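Long-range contacts in carbohydrate esterase family 2 (CE2) (Chaetomium olivicolor, PDB 4XVH), which probably removes acetyl groups from xylan or related polysaccharides, pairing an SGNH-type esterase domain with an N-terminal jelly-roll beta-sandwich domain: residues S23-G28 with K72-V77; L46-G51 with I64-G69; T27-T32 with T96-F101; N42-V47 with V77-R82. One frame throughout, in Å; residues are numbered along the deposited sequence.

Interaction 1 (S23-G28 with K72-V77); sequences SFAFTG and KGKHTV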
loop_
_atom_site.group_PDB
_atom_site.type_symbol
_atom_site.label_atom_id
_atom_site.label_comp_id
_atom_site.label_asym_id
_atom_site.label_seq_id
_atom_site.Cartn_x
_atom_site.Cartn_y
_atom_site.Cartn_z
ATOM N N SER A 23 9.800 4.811 12.993
ATOM C CA SER A 23 11.193 4.408 13.008
ATOM C C SER A 23 11.932 5.232 14.055
ATOM O O SER A 23 11.744 6.453 14.124
ATOM C CB SER A 23 11.827 4.593 11.613
ATOM O OG SER A 23 13.251 4.650 11.672
ATOM N N PHE A 24 12.778 4.601 14.854
ATOM C CA PHE A 24 13.552 5.354 15.831
ATOM C C PHE A 24 14.774 4.545 16.224
ATOM O O PHE A 24 14.952 3.398 15.774
ATOM C CB PHE A 24 12.686 5.737 17.056
ATOM C CG PHE A 24 12.107 4.555 17.833
ATOM C CD1 PHE A 24 10.879 4.011 17.488
ATOM C CD2 PHE A 24 12.781 4.037 18.942
ATOM C CE1 PHE A 24 10.338 2.931 18.221
ATOM C CE2 PHE A 24 12.262 2.953 19.687
ATOM C CZ PHE A 24 11.036 2.404 19.328
ATOM N N ALA A 25 15.648 5.154 17.010
ATOM C CA ALA A 25 16.795 4.432 17.520
ATOM C C ALA A 25 16.960 4.810 18.978
ATOM O O ALA A 25 16.558 5.910 19.394
ATOM C CB ALA A 25 18.047 4.756 16.712
ATOM N N PHE A 26 17.517 3.901 19.770
ATOM C CA PHE A 26 17.744 4.207 21.165
ATOM C C PHE A 26 19.032 3.541 21.622
ATOM O O PHE A 26 19.567 2.645 20.949
ATOM C CB PHE A 26 16.564 3.749 22.034
ATOM C CG PHE A 26 16.427 2.248 22.141
ATOM C CD1 PHE A 26 15.829 1.513 21.119
ATOM C CD2 PHE A 26 16.871 1.577 23.266
ATOM C CE1 PHE A 26 15.695 0.144 21.209
ATOM C CE2 PHE A 26 16.750 0.198 23.366
ATOM C CZ PHE A 26 16.163 -0.524 22.345
ATOM N N THR A 27 19.534 3.978 22.768
ATOM C CA THR A 27 20.562 3.196 23.400
ATOM C C THR A 27 20.069 2.752 24.774
ATOM O O THR A 27 19.509 3.528 25.539
ATOM C CB THR A 27 21.880 3.961 23.477
ATOM O OG1 THR A 27 22.898 3.076 23.955
ATOM C CG2 THR A 27 21.764 5.163 24.385
ATOM N N GLY A 28 20.212 1.464 25.047
ATOM C CA GLY A 28 19.685 0.891 26.273
ATOM C C GLY A 28 19.452 -0.592 26.066
ATOM O O GLY A 28 20.094 -1.201 25.212
ATOM N N LYS A 72 22.806 -4.268 26.077
ATOM C CA LYS A 72 22.795 -2.827 26.336
ATOM C C LYS A 72 23.637 -2.075 25.310
ATOM O O LYS A 72 24.833 -2.353 25.150
ATOM C CB LYS A 72 23.323 -2.506 27.735
ATOM C CG LYS A 72 23.298 -1.014 28.051
ATOM C CD LYS A 72 23.810 -0.770 29.474
ATOM C CE LYS A 72 23.755 0.697 29.844
ATOM N NZ LYS A 72 24.365 0.858 31.213
ATOM N N GLY A 73 23.013 -1.135 24.613
ATOM C CA GLY A 73 23.710 -0.379 23.589
ATOM C C GLY A 73 22.743 0.162 22.549
ATOM O O GLY A 73 21.536 0.180 22.769
ATOM N N LYS A 74 23.269 0.600 21.414
ATOM C CA LYS A 74 22.426 1.224 20.386
ATOM C C LYS A 74 21.562 0.192 19.651
ATOM O O LYS A 74 22.037 -0.893 19.295
ATOM C CB LYS A 74 23.295 2.011 19.384
ATOM C CG LYS A 74 22.488 2.544 18.201
ATOM C CD LYS A 74 23.280 3.487 17.313
ATOM C CE LYS A 74 22.407 3.973 16.138
ATOM N NZ LYS A 74 23.168 4.911 15.269
ATOM N N HIS A 75 20.285 0.497 19.457
ATOM C CA HIS A 75 19.433 -0.369 18.650
ATOM C C HIS A 75 18.533 0.497 17.761
ATOM O O HIS A 75 18.259 1.649 18.105
ATOM C CB HIS A 75 18.598 -1.299 19.531
ATOM C CG HIS A 75 19.429 -2.232 20.353
ATOM N ND1 HIS A 75 19.979 -3.389 19.839
ATOM C CD2 HIS A 75 19.859 -2.141 21.635
ATOM C CE1 HIS A 75 20.702 -3.981 20.780
ATOM N NE2 HIS A 75 20.638 -3.246 21.880
ATOM N N THR A 76 18.147 -0.042 16.605
ATOM C CA THR A 76 17.194 0.611 15.714
ATOM C C THR A 76 15.886 -0.153 15.781
ATOM O O THR A 76 15.867 -1.379 15.947
ATOM C CB THR A 76 17.666 0.659 14.241
ATOM O OG1 THR A 76 17.838 -0.681 13.749
ATOM C CG2 THR A 76 18.975 1.429 14.089
ATOM N N VAL A 77 14.787 0.577 15.647
ATOM C CA VAL A 77 13.461 -0.020 15.664
ATOM C C VAL A 77 12.646 0.543 14.501
ATOM O O VAL A 77 12.536 1.772 14.334
ATOM C CB VAL A 77 12.723 0.252 16.989
ATOM C CG1 VAL A 77 11.376 -0.386 16.970
ATOM C CG2 VAL A 77 13.548 -0.265 18.186
#
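Phe24 pairs with Val77, Phe26 with His75 and Gly28 with Gly73 as antiparallel hydrogen-bonded pairs, each closed by two backbone bonds; the short strand axes run at 154° and approach to 4.4 Å. Ala25 with Thr76 and Thr27 with Lys74 are the non-hydrogen-bonded pairs between them, their side chains on the other face of the sheet. At the Gly28 end the N-H groups still point straight at oxygen but come from off the carbonyl plane; Gly28 N lies above that of Gly73, 2.9 Å from its O. Both glycines lie at strongly positive phi. On the inner face the Phe24 ring covers Val77, whose CB lies over one face of the ring, 3.6 Å from CZ. A chi1 of 61° tucks Phe24 CG over its own backbone, which lets the ring lie alongside Val77. Val77 CG2 then turns to the rim of the Phe26 ring, 3.7 Å from CE1 and near the ring plane, while CB of His75 meets the same ring obliquely. The imidazole is tied at both nitrogens, ND1 to Asp49 and NE2 to the backbone O of Arg71. Phe24 and Phe26 both reach Ala31, and Phe24 also Ile33, of strand 31-40, so this pair of strands presents one wall of the hydrophobic core of a jelly-roll beta sandwich.

Interaction 2 (L46-G51 with I64-G69); sequences LVIDGG and ISTPAG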
loop_
_atom_site.group_PDB
_atom_site.type_symbol
_atom_site.label_atom_id
_atom_site.label_comp_id
_atom_site.label_asym_id
_atom_site.label_seq_id
_atom_site.Cartn_x
_atom_site.Cartn_y
_atom_site.Cartn_z
ATOM N N LEU A 46 7.691 -5.885 13.364
ATOM C CA LEU A 46 8.615 -5.106 14.194
ATOM C C LEU A 46 10.029 -5.529 13.815
ATOM O O LEU A 46 10.371 -6.723 13.947
ATOM C CB LEU A 46 8.332 -5.341 15.691
ATOM C CG LEU A 46 9.243 -4.574 16.660
ATOM C CD1 LEU A 46 8.872 -3.091 16.675
ATOM C CD2 LEU A 46 9.138 -5.190 18.048
ATOM N N VAL A 47 10.836 -4.596 13.306
ATOM C CA VAL A 47 12.169 -4.937 12.822
ATOM C C VAL A 47 13.209 -4.292 13.742
ATOM O O VAL A 47 13.226 -3.074 13.914
ATOM C CB VAL A 47 12.397 -4.492 11.357
ATOM C CG1 VAL A 47 13.879 -4.543 11.016
ATOM C CG2 VAL A 47 11.572 -5.392 10.390
ATOM N N ILE A 48 14.041 -5.130 14.355
ATOM C CA ILE A 48 15.018 -4.680 15.331
ATOM C C ILE A 48 16.425 -4.841 14.765
ATOM O O ILE A 48 16.780 -5.943 14.300
ATOM C CB ILE A 48 14.899 -5.498 16.645
ATOM C CG1 ILE A 48 13.453 -5.509 17.129
ATOM C CG2 ILE A 48 15.826 -4.943 17.729
ATOM C CD1 ILE A 48 12.969 -4.056 17.541
ATOM N N ASP A 49 17.219 -3.771 14.793
ATOM C CA ASP A 49 18.582 -3.839 14.264
ATOM C C ASP A 49 18.614 -4.367 12.825
ATOM O O ASP A 49 19.536 -5.089 12.428
ATOM C CB ASP A 49 19.448 -4.712 15.182
ATOM C CG ASP A 49 19.585 -4.108 16.569
ATOM O OD1 ASP A 49 19.422 -2.873 16.645
ATOM O OD2 ASP A 49 19.837 -4.842 17.554
ATOM N N GLY A 50 17.576 -4.016 12.072
ATOM C CA GLY A 50 17.399 -4.472 10.709
ATOM C C GLY A 50 17.290 -5.972 10.554
ATOM O O GLY A 50 17.642 -6.506 9.517
ATOM N N GLY A 51 16.808 -6.664 11.580
ATOM C CA GLY A 51 16.703 -8.106 11.501
ATOM C C GLY A 51 15.428 -8.612 10.845
ATOM O O GLY A 51 14.656 -7.857 10.239
ATOM N N ILE A 64 3.886 -2.225 22.462
ATOM C CA ILE A 64 4.727 -3.155 21.737
ATOM C C ILE A 64 6.158 -2.957 22.193
ATOM O O ILE A 64 6.748 -1.917 21.911
ATOM C CB ILE A 64 4.658 -2.908 20.213
ATOM C CG1 ILE A 64 3.249 -3.137 19.668
ATOM C CG2 ILE A 64 5.699 -3.749 19.463
ATOM C CD1 ILE A 64 3.087 -2.590 18.252
ATOM N N SER A 65 6.732 -3.929 22.884
ATOM C CA SER A 65 8.102 -3.778 23.383
ATOM C C SER A 65 9.108 -4.502 22.527
ATOM O O SER A 65 8.780 -5.499 21.884
ATOM C CB SER A 65 8.203 -4.293 24.808
ATOM O OG SER A 65 7.358 -3.532 25.640
ATOM N N THR A 66 10.330 -3.983 22.511
ATOM C CA THR A 66 11.453 -4.645 21.872
ATOM C C THR A 66 11.650 -6.051 22.502
ATOM O O THR A 66 11.219 -6.296 23.634
ATOM C CB THR A 66 12.749 -3.800 22.012
ATOM O OG1 THR A 66 12.958 -3.462 23.388
ATOM C CG2 THR A 66 12.639 -2.503 21.211
ATOM N N PRO A 67 12.275 -6.983 21.760
ATOM C CA PRO A 67 12.490 -8.356 22.249
ATOM C C PRO A 67 13.427 -8.457 23.462
ATOM O O PRO A 67 14.387 -7.684 23.583
ATOM C CB PRO A 67 13.107 -9.066 21.026
ATOM C CG PRO A 67 13.651 -7.979 20.184
ATOM C CD PRO A 67 12.664 -6.854 20.345
ATOM N N ALA A 68 13.141 -9.395 24.359
ATOM C CA ALA A 68 14.068 -9.693 25.445
ATOM C C ALA A 68 15.372 -10.177 24.849
ATOM O O ALA A 68 15.378 -10.770 23.758
ATOM C CB ALA A 68 13.497 -10.741 26.386
ATOM N N GLY A 69 16.469 -9.912 25.551
ATOM C CA GLY A 69 17.757 -10.485 25.194
ATOM C C GLY A 69 18.708 -9.537 24.481
ATOM O O GLY A 69 19.839 -9.922 24.216
#
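Ile48 meets Pro67 through its longer branch. From CB, CG1 leaves opposite the carbonyl carbon (chi1 -51°) and meets the CD corner of the Pro67 ring, 3.6 Å from Pro67 CD and 3.9 Å from Pro67 CG. A second bend (chi2 -65°) carries CD1 onward to a position 4.0 Å from both Pro67 CD and the methyl CG2 of Thr66, whose side chain it crosses at about a right angle. The methyl of Thr66 is thus turned to the apolar side, and its hydroxyl OG1 is engaged with the backbone N of Ala31. Two residues back along the strand, Leu46 makes a second, looser contact with one methyl: CD2 lies 4.0 Å from CG2 of Ile64, the two side chains sliding past each other in opposite directions, and 3.9 Å from the carbonyl O of Ser65. The contact between the two segments is purely van der Waals, and the closest alpha carbons, those of Ile48 and Thr66, are still 7.4 Å apart. Beyond Ile48 the chain reverses in a type I' turn closed by Gly51 N on Ile48 O at 2.8 Å, with Asp49 and Gly50 at positive phi. Val77 touches Leu46, Ile48 and Thr66 alike, and Ile56 touches Leu46 and Ile64. Strand 44-48 belongs to one sheet and strand 63-65 is an outermost strand of the other, so this is face-to-face apolar packing between the two sheets of a beta sandwich.

Interaction 3 (T27-T32 with T96-F101); sequences TGTSAT and TTDGHF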
loop_
_atom_site.group_PDB
_atom_site.type_symbol
_atom_site.label_atom_id
_atom_site.label_comp_id
_atom_site.label_asym_id
_atom_site.label_seq_id
_atom_site.Cartn_x
_atom_site.Cartn_y
_atom_site.Cartn_z
ATOM N N THR A 27 19.534 3.978 22.768
ATOM C CA THR A 27 20.562 3.196 23.400
ATOM C C THR A 27 20.069 2.752 24.774
ATOM O O THR A 27 19.509 3.528 25.539
ATOM C CB THR A 27 21.880 3.961 23.477
ATOM O OG1 THR A 27 22.898 3.076 23.955
ATOM C CG2 THR A 27 21.764 5.163 24.385
ATOM N N GLY A 28 20.212 1.464 25.047
ATOM C CA GLY A 28 19.685 0.891 26.273
ATOM C C GLY A 28 19.452 -0.592 26.066
ATOM O O GLY A 28 20.094 -1.201 25.212
ATOM N N THR A 29 18.544 -1.171 26.850
ATOM C CA THR A 29 18.224 -2.587 26.726
ATOM C C THR A 29 16.797 -2.817 26.223
ATOM O O THR A 29 16.448 -3.922 25.810
ATOM C CB THR A 29 18.408 -3.307 28.058
ATOM O OG1 THR A 29 17.638 -2.636 29.055
ATOM C CG2 THR A 29 19.866 -3.260 28.485
ATOM N N SER A 30 15.981 -1.769 26.226
ATOM C CA SER A 30 14.577 -1.945 25.876
ATOM C C SER A 30 13.904 -0.648 25.437
ATOM O O SER A 30 14.268 0.440 25.903
ATOM C CB SER A 30 13.813 -2.537 27.072
ATOM O OG SER A 30 12.441 -2.690 26.753
ATOM N N ALA A 31 12.920 -0.781 24.546
ATOM C CA ALA A 31 12.041 0.327 24.164
ATOM C C ALA A 31 10.601 -0.175 24.054
ATOM O O ALA A 31 10.357 -1.343 23.729
ATOM C CB ALA A 31 12.496 0.965 22.843
ATOM N N THR A 32 9.649 0.706 24.341
ATOM C CA THR A 32 8.239 0.338 24.221
ATOM C C THR A 32 7.475 1.364 23.400
ATOM O O THR A 32 7.549 2.570 23.655
ATOM C CB THR A 32 7.556 0.189 25.603
ATOM O OG1 THR A 32 8.285 -0.747 26.408
ATOM C CG2 THR A 32 6.124 -0.319 25.430
ATOM N N THR A 96 8.776 4.991 24.645
ATOM C CA THR A 96 9.690 5.135 25.781
ATOM C C THR A 96 10.865 4.167 25.647
ATOM O O THR A 96 10.787 3.209 24.903
ATOM C CB THR A 96 8.982 4.874 27.115
ATOM O OG1 THR A 96 8.433 3.552 27.099
ATOM C CG2 THR A 96 7.867 5.884 27.349
ATOM N N THR A 97 11.953 4.449 26.356
ATOM C CA THR A 97 13.088 3.532 26.426
ATOM C C THR A 97 13.621 3.491 27.845
ATOM O O THR A 97 13.361 4.403 28.625
ATOM C CB THR A 97 14.234 3.931 25.470
ATOM O OG1 THR A 97 15.331 3.036 25.659
ATOM C CG2 THR A 97 14.718 5.345 25.751
ATOM N N ASP A 98 14.359 2.443 28.183
ATOM C CA ASP A 98 15.007 2.385 29.486
ATOM C C ASP A 98 16.359 3.103 29.485
ATOM O O ASP A 98 17.036 3.158 30.502
ATOM C CB ASP A 98 15.172 0.939 29.945
ATOM C CG ASP A 98 16.206 0.168 29.132
ATOM O OD1 ASP A 98 16.536 0.558 27.994
ATOM O OD2 ASP A 98 16.675 -0.865 29.641
ATOM N N GLY A 99 16.747 3.658 28.342
ATOM C CA GLY A 99 17.978 4.428 28.245
ATOM C C GLY A 99 17.634 5.784 27.660
ATOM O O GLY A 99 16.908 6.557 28.285
ATOM N N HIS A 100 18.124 6.085 26.463
ATOM C CA HIS A 100 17.640 7.282 25.789
ATOM C C HIS A 100 17.619 7.153 24.267
ATOM O O HIS A 100 18.284 6.288 23.679
ATOM C CB HIS A 100 18.465 8.501 26.202
ATOM C CG HIS A 100 19.917 8.394 25.874
ATOM N ND1 HIS A 100 20.842 7.905 26.767
ATOM C CD2 HIS A 100 20.606 8.711 24.750
ATOM C CE1 HIS A 100 22.043 7.934 26.213
ATOM N NE2 HIS A 100 21.929 8.421 24.991
ATOM N N PHE A 101 16.830 8.023 23.639
ATOM C CA PHE A 101 16.717 8.055 22.187
ATOM C C PHE A 101 17.954 8.669 21.558
ATOM O O PHE A 101 18.547 9.579 22.106
ATOM C CB PHE A 101 15.461 8.809 21.783
ATOM C CG PHE A 101 14.199 8.108 22.200
ATOM C CD1 PHE A 101 13.784 6.952 21.539
ATOM C CD2 PHE A 101 13.444 8.577 23.266
ATOM C CE1 PHE A 101 12.643 6.269 21.936
ATOM C CE2 PHE A 101 12.289 7.913 23.662
ATOM C CZ PHE A 101 11.889 6.752 22.993
#
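The imidazole of His100 carries the methyl of Thr27 over one face, CG2 standing 3.2 Å above the ring plane toward the rim at CE1 and NE2, a CH-pi contact at the surface; the two side chains lie side by side. Within its own segment, the Phe101 ring has Thr97 CG2 over the centre of one face and Thr96 N at its edge. At this end of the jelly-roll sandwich two strand-to-strand crossings, 21-28 to 31-40 and 88-97 to 100-102, pair antiparallel. The third flat group, the Asp98 carboxylate, binds a bend of the chain: OD1 takes Thr29 N at 2.9 Å on its syn lone pair and Ser30 N at 3.0 Å from above the carboxylate plane. The placement of OD2 is doubtful, as it sits too close to Thr29 OG1. Thr27 pairs with His100 and Thr32 with Thr96 as hydrogen-bonded pairs; between them the register slips by one residue as both chains cross from one sheet to the other. The non-hydrogen-bonded pair Ala31 and Thr97 turns its side chains toward Phe26 in the interior. In the facing segment Thr97 forms an ST turn, OG1 accepting from Gly99 N. The same hydroxyl donates to Ser30 O at 2.8 Å, and Asp98 N reaches that oxygen from the opposite face of its carbonyl plane.

Interaction 4 (N42-V47 with V77-R82); sequences NSVDLV and VVLRRR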
loop_
_atom_site.group_PDB
_atom_site.type_symbol
_atom_site.label_atom_id
_atom_site.label_comp_id
_atom_site.label_asym_id
_atom_site.label_seq_id
_atom_site.Cartn_x
_atom_site.Cartn_y
_atom_site.Cartn_z
ATOM N N ASN A 42 -5.443 -6.396 13.491
ATOM C CA ASN A 42 -4.288 -5.703 12.927
ATOM C C ASN A 42 -3.112 -6.641 12.926
ATOM O O ASN A 42 -3.098 -7.589 13.716
ATOM C CB ASN A 42 -3.918 -4.462 13.753
ATOM C CG ASN A 42 -5.050 -3.487 13.873
ATOM O OD1 ASN A 42 -5.247 -2.642 13.002
ATOM N ND2 ASN A 42 -5.837 -3.621 14.939
ATOM N N SER A 43 -2.098 -6.369 12.106
ATOM C CA SER A 43 -0.808 -7.018 12.363
ATOM C C SER A 43 0.274 -6.075 11.909
ATOM O O SER A 43 0.044 -5.235 11.046
ATOM C CB SER A 43 -0.674 -8.380 11.670
ATOM O OG SER A 43 -0.643 -8.264 10.268
ATOM N N VAL A 44 1.434 -6.204 12.525
ATOM C CA VAL A 44 2.546 -5.330 12.255
ATOM C C VAL A 44 3.785 -6.180 12.177
ATOM O O VAL A 44 3.833 -7.280 12.775
ATOM C CB VAL A 44 2.747 -4.253 13.383
ATOM C CG1 VAL A 44 1.515 -3.358 13.543
ATOM C CG2 VAL A 44 3.087 -4.955 14.708
ATOM N N ASP A 45 4.772 -5.670 11.446
ATOM C CA ASP A 45 6.153 -6.150 11.491
ATOM C C ASP A 45 6.943 -5.284 12.448
ATOM O O ASP A 45 6.915 -4.057 12.307
ATOM C CB ASP A 45 6.820 -6.056 10.116
ATOM C CG ASP A 45 6.464 -7.191 9.194
ATOM O OD1 ASP A 45 5.731 -8.123 9.607
ATOM O OD2 ASP A 45 6.970 -7.168 8.047
ATOM N N LEU A 46 7.691 -5.885 13.364
ATOM C CA LEU A 46 8.615 -5.106 14.194
ATOM C C LEU A 46 10.029 -5.529 13.815
ATOM O O LEU A 46 10.371 -6.723 13.947
ATOM C CB LEU A 46 8.332 -5.341 15.691
ATOM C CG LEU A 46 9.243 -4.574 16.660
ATOM C CD1 LEU A 46 8.872 -3.091 16.675
ATOM C CD2 LEU A 46 9.138 -5.190 18.048
ATOM N N VAL A 47 10.836 -4.596 13.306
ATOM C CA VAL A 47 12.169 -4.937 12.822
ATOM C C VAL A 47 13.209 -4.292 13.742
ATOM O O VAL A 47 13.226 -3.074 13.914
ATOM C CB VAL A 47 12.397 -4.492 11.357
ATOM C CG1 VAL A 47 13.879 -4.543 11.016
ATOM C CG2 VAL A 47 11.572 -5.392 10.390
ATOM N N VAL A 77 14.787 0.577 15.647
ATOM C CA VAL A 77 13.461 -0.020 15.664
ATOM C C VAL A 77 12.646 0.543 14.501
ATOM O O VAL A 77 12.536 1.772 14.334
ATOM C CB VAL A 77 12.723 0.252 16.989
ATOM C CG1 VAL A 77 11.376 -0.386 16.970
ATOM C CG2 VAL A 77 13.548 -0.265 18.186
ATOM N N VAL A 78 12.106 -0.361 13.691
ATOM C CA VAL A 78 11.155 0.019 12.635
ATOM C C VAL A 78 9.896 -0.820 12.778
ATOM O O VAL A 78 9.956 -2.058 12.775
ATOM C CB VAL A 78 11.753 -0.165 11.228
ATOM C CG1 VAL A 78 10.702 0.133 10.122
ATOM C CG2 VAL A 78 12.961 0.741 11.060
ATOM N N LEU A 79 8.773 -0.144 12.971
ATOM C CA LEU A 79 7.456 -0.774 13.027
ATOM C C LEU A 79 6.652 -0.435 11.791
ATOM O O LEU A 79 6.482 0.757 11.480
ATOM C CB LEU A 79 6.681 -0.278 14.263
ATOM C CG LEU A 79 5.244 -0.788 14.442
ATOM C CD1 LEU A 79 5.305 -2.214 14.946
ATOM C CD2 LEU A 79 4.444 0.076 15.437
ATOM N N ARG A 80 6.105 -1.447 11.125
ATOM C CA ARG A 80 5.232 -1.186 9.996
ATOM C C ARG A 80 3.971 -2.040 9.973
ATOM O O ARG A 80 4.042 -3.247 10.226
ATOM C CB ARG A 80 5.997 -1.388 8.714
ATOM C CG ARG A 80 6.816 -0.153 8.351
ATOM C CD ARG A 80 7.426 -0.396 7.057
ATOM N NE ARG A 80 8.375 0.620 6.596
ATOM C CZ ARG A 80 8.049 1.777 6.026
ATOM N NH1 ARG A 80 6.783 2.157 5.944
ATOM N NH2 ARG A 80 9.003 2.574 5.571
ATOM N N ARG A 81 2.833 -1.428 9.715
ATOM C CA ARG A 81 1.582 -2.118 9.594
ATOM C C ARG A 81 1.596 -3.039 8.392
ATOM O O ARG A 81 1.861 -2.628 7.325
ATOM C CB ARG A 81 0.450 -1.138 9.368
ATOM C CG ARG A 81 -0.556 -1.004 10.462
ATOM C CD ARG A 81 -1.444 0.177 10.203
ATOM N NE ARG A 81 -2.745 -0.041 9.625
ATOM C CZ ARG A 81 -3.697 -0.779 10.144
ATOM N NH1 ARG A 81 -3.460 -1.509 11.184
ATOM N NH2 ARG A 81 -4.852 -0.838 9.573
ATOM N N ARG A 82 1.191 -4.260 8.599
ATOM C CA ARG A 82 1.052 -5.226 7.512
ATOM C C ARG A 82 -0.333 -5.131 6.851
ATOM O O ARG A 82 -0.500 -5.511 5.683
ATOM C CB ARG A 82 1.219 -6.660 8.056
ATOM C CG ARG A 82 2.599 -6.985 8.604
ATOM C CD ARG A 82 2.537 -8.140 9.575
ATOM N NE ARG A 82 2.020 -9.381 8.996
ATOM C CZ ARG A 82 2.760 -10.265 8.308
ATOM N NH1 ARG A 82 4.062 -10.067 8.106
ATOM N NH2 ARG A 82 2.199 -11.388 7.843
#
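Asp45 OD1 and Arg82 NH1 form a salt bridge of 3.0 Å, met on the syn side of the carboxylate and in the guanidinium plane; the two planes are turned 46° apart. A bend at chi3 (60°) turns the Arg82 guanidinium across the strand, over Ser43 and Asp45, where NE also makes a weak bond to Ser43 OG. Four residues of strand 44-47 pair antiparallel with Val78 to Arg81, and Arg82 N extends the series to Ser43 O. On the opposite face, Val44 CG2 packs against Leu79 CD1 at 3.5 Å, and CD1 of Leu46 rests between Val77 CG1 and Leu79 CD1. Beyond Ser43, Arg81 NH1 gives a hydrogen bond of 2.8 Å to Asn42 OD1.

A second shell fixes these polar groups: Arg82 NH2 bridges to Asp126 and bonds Ala136 O, Ser43 OG bonds Ala135 O, and Arg81 is held by Ser16 O and Gly88 O. Asn42 ND2 binds Ser39 O. With two carboxylates and a carbonyl around it, buried Arg82 very likely stays protonated, and its ties to Asp126 and Ala136 join this sheet to the esterase-family region of the chain.

All four contacts lie in the N-terminal beta sandwich. Interactions 1 and 4 share strand 73-81 and Val77, pairing it with strand 21-28 on one side and strand 44-48 on the other; interaction 3 takes up Thr27 and Gly28 at the end of strand 21-28. Interaction 2, by contrast, joins the two sheets, and Asp49 at its turn bonds His75 of interaction 1. Burial differs: interaction 4 is buried and salt-bridged, interactions 1 and 2 are partly buried with aromatic and aliphatic packing respectively, and interaction 3 is a surface contact of strand ends and polar turns. The centre of interaction 4 is about 14 Å from the centre of the chain, that of interaction 3 about 30 Å.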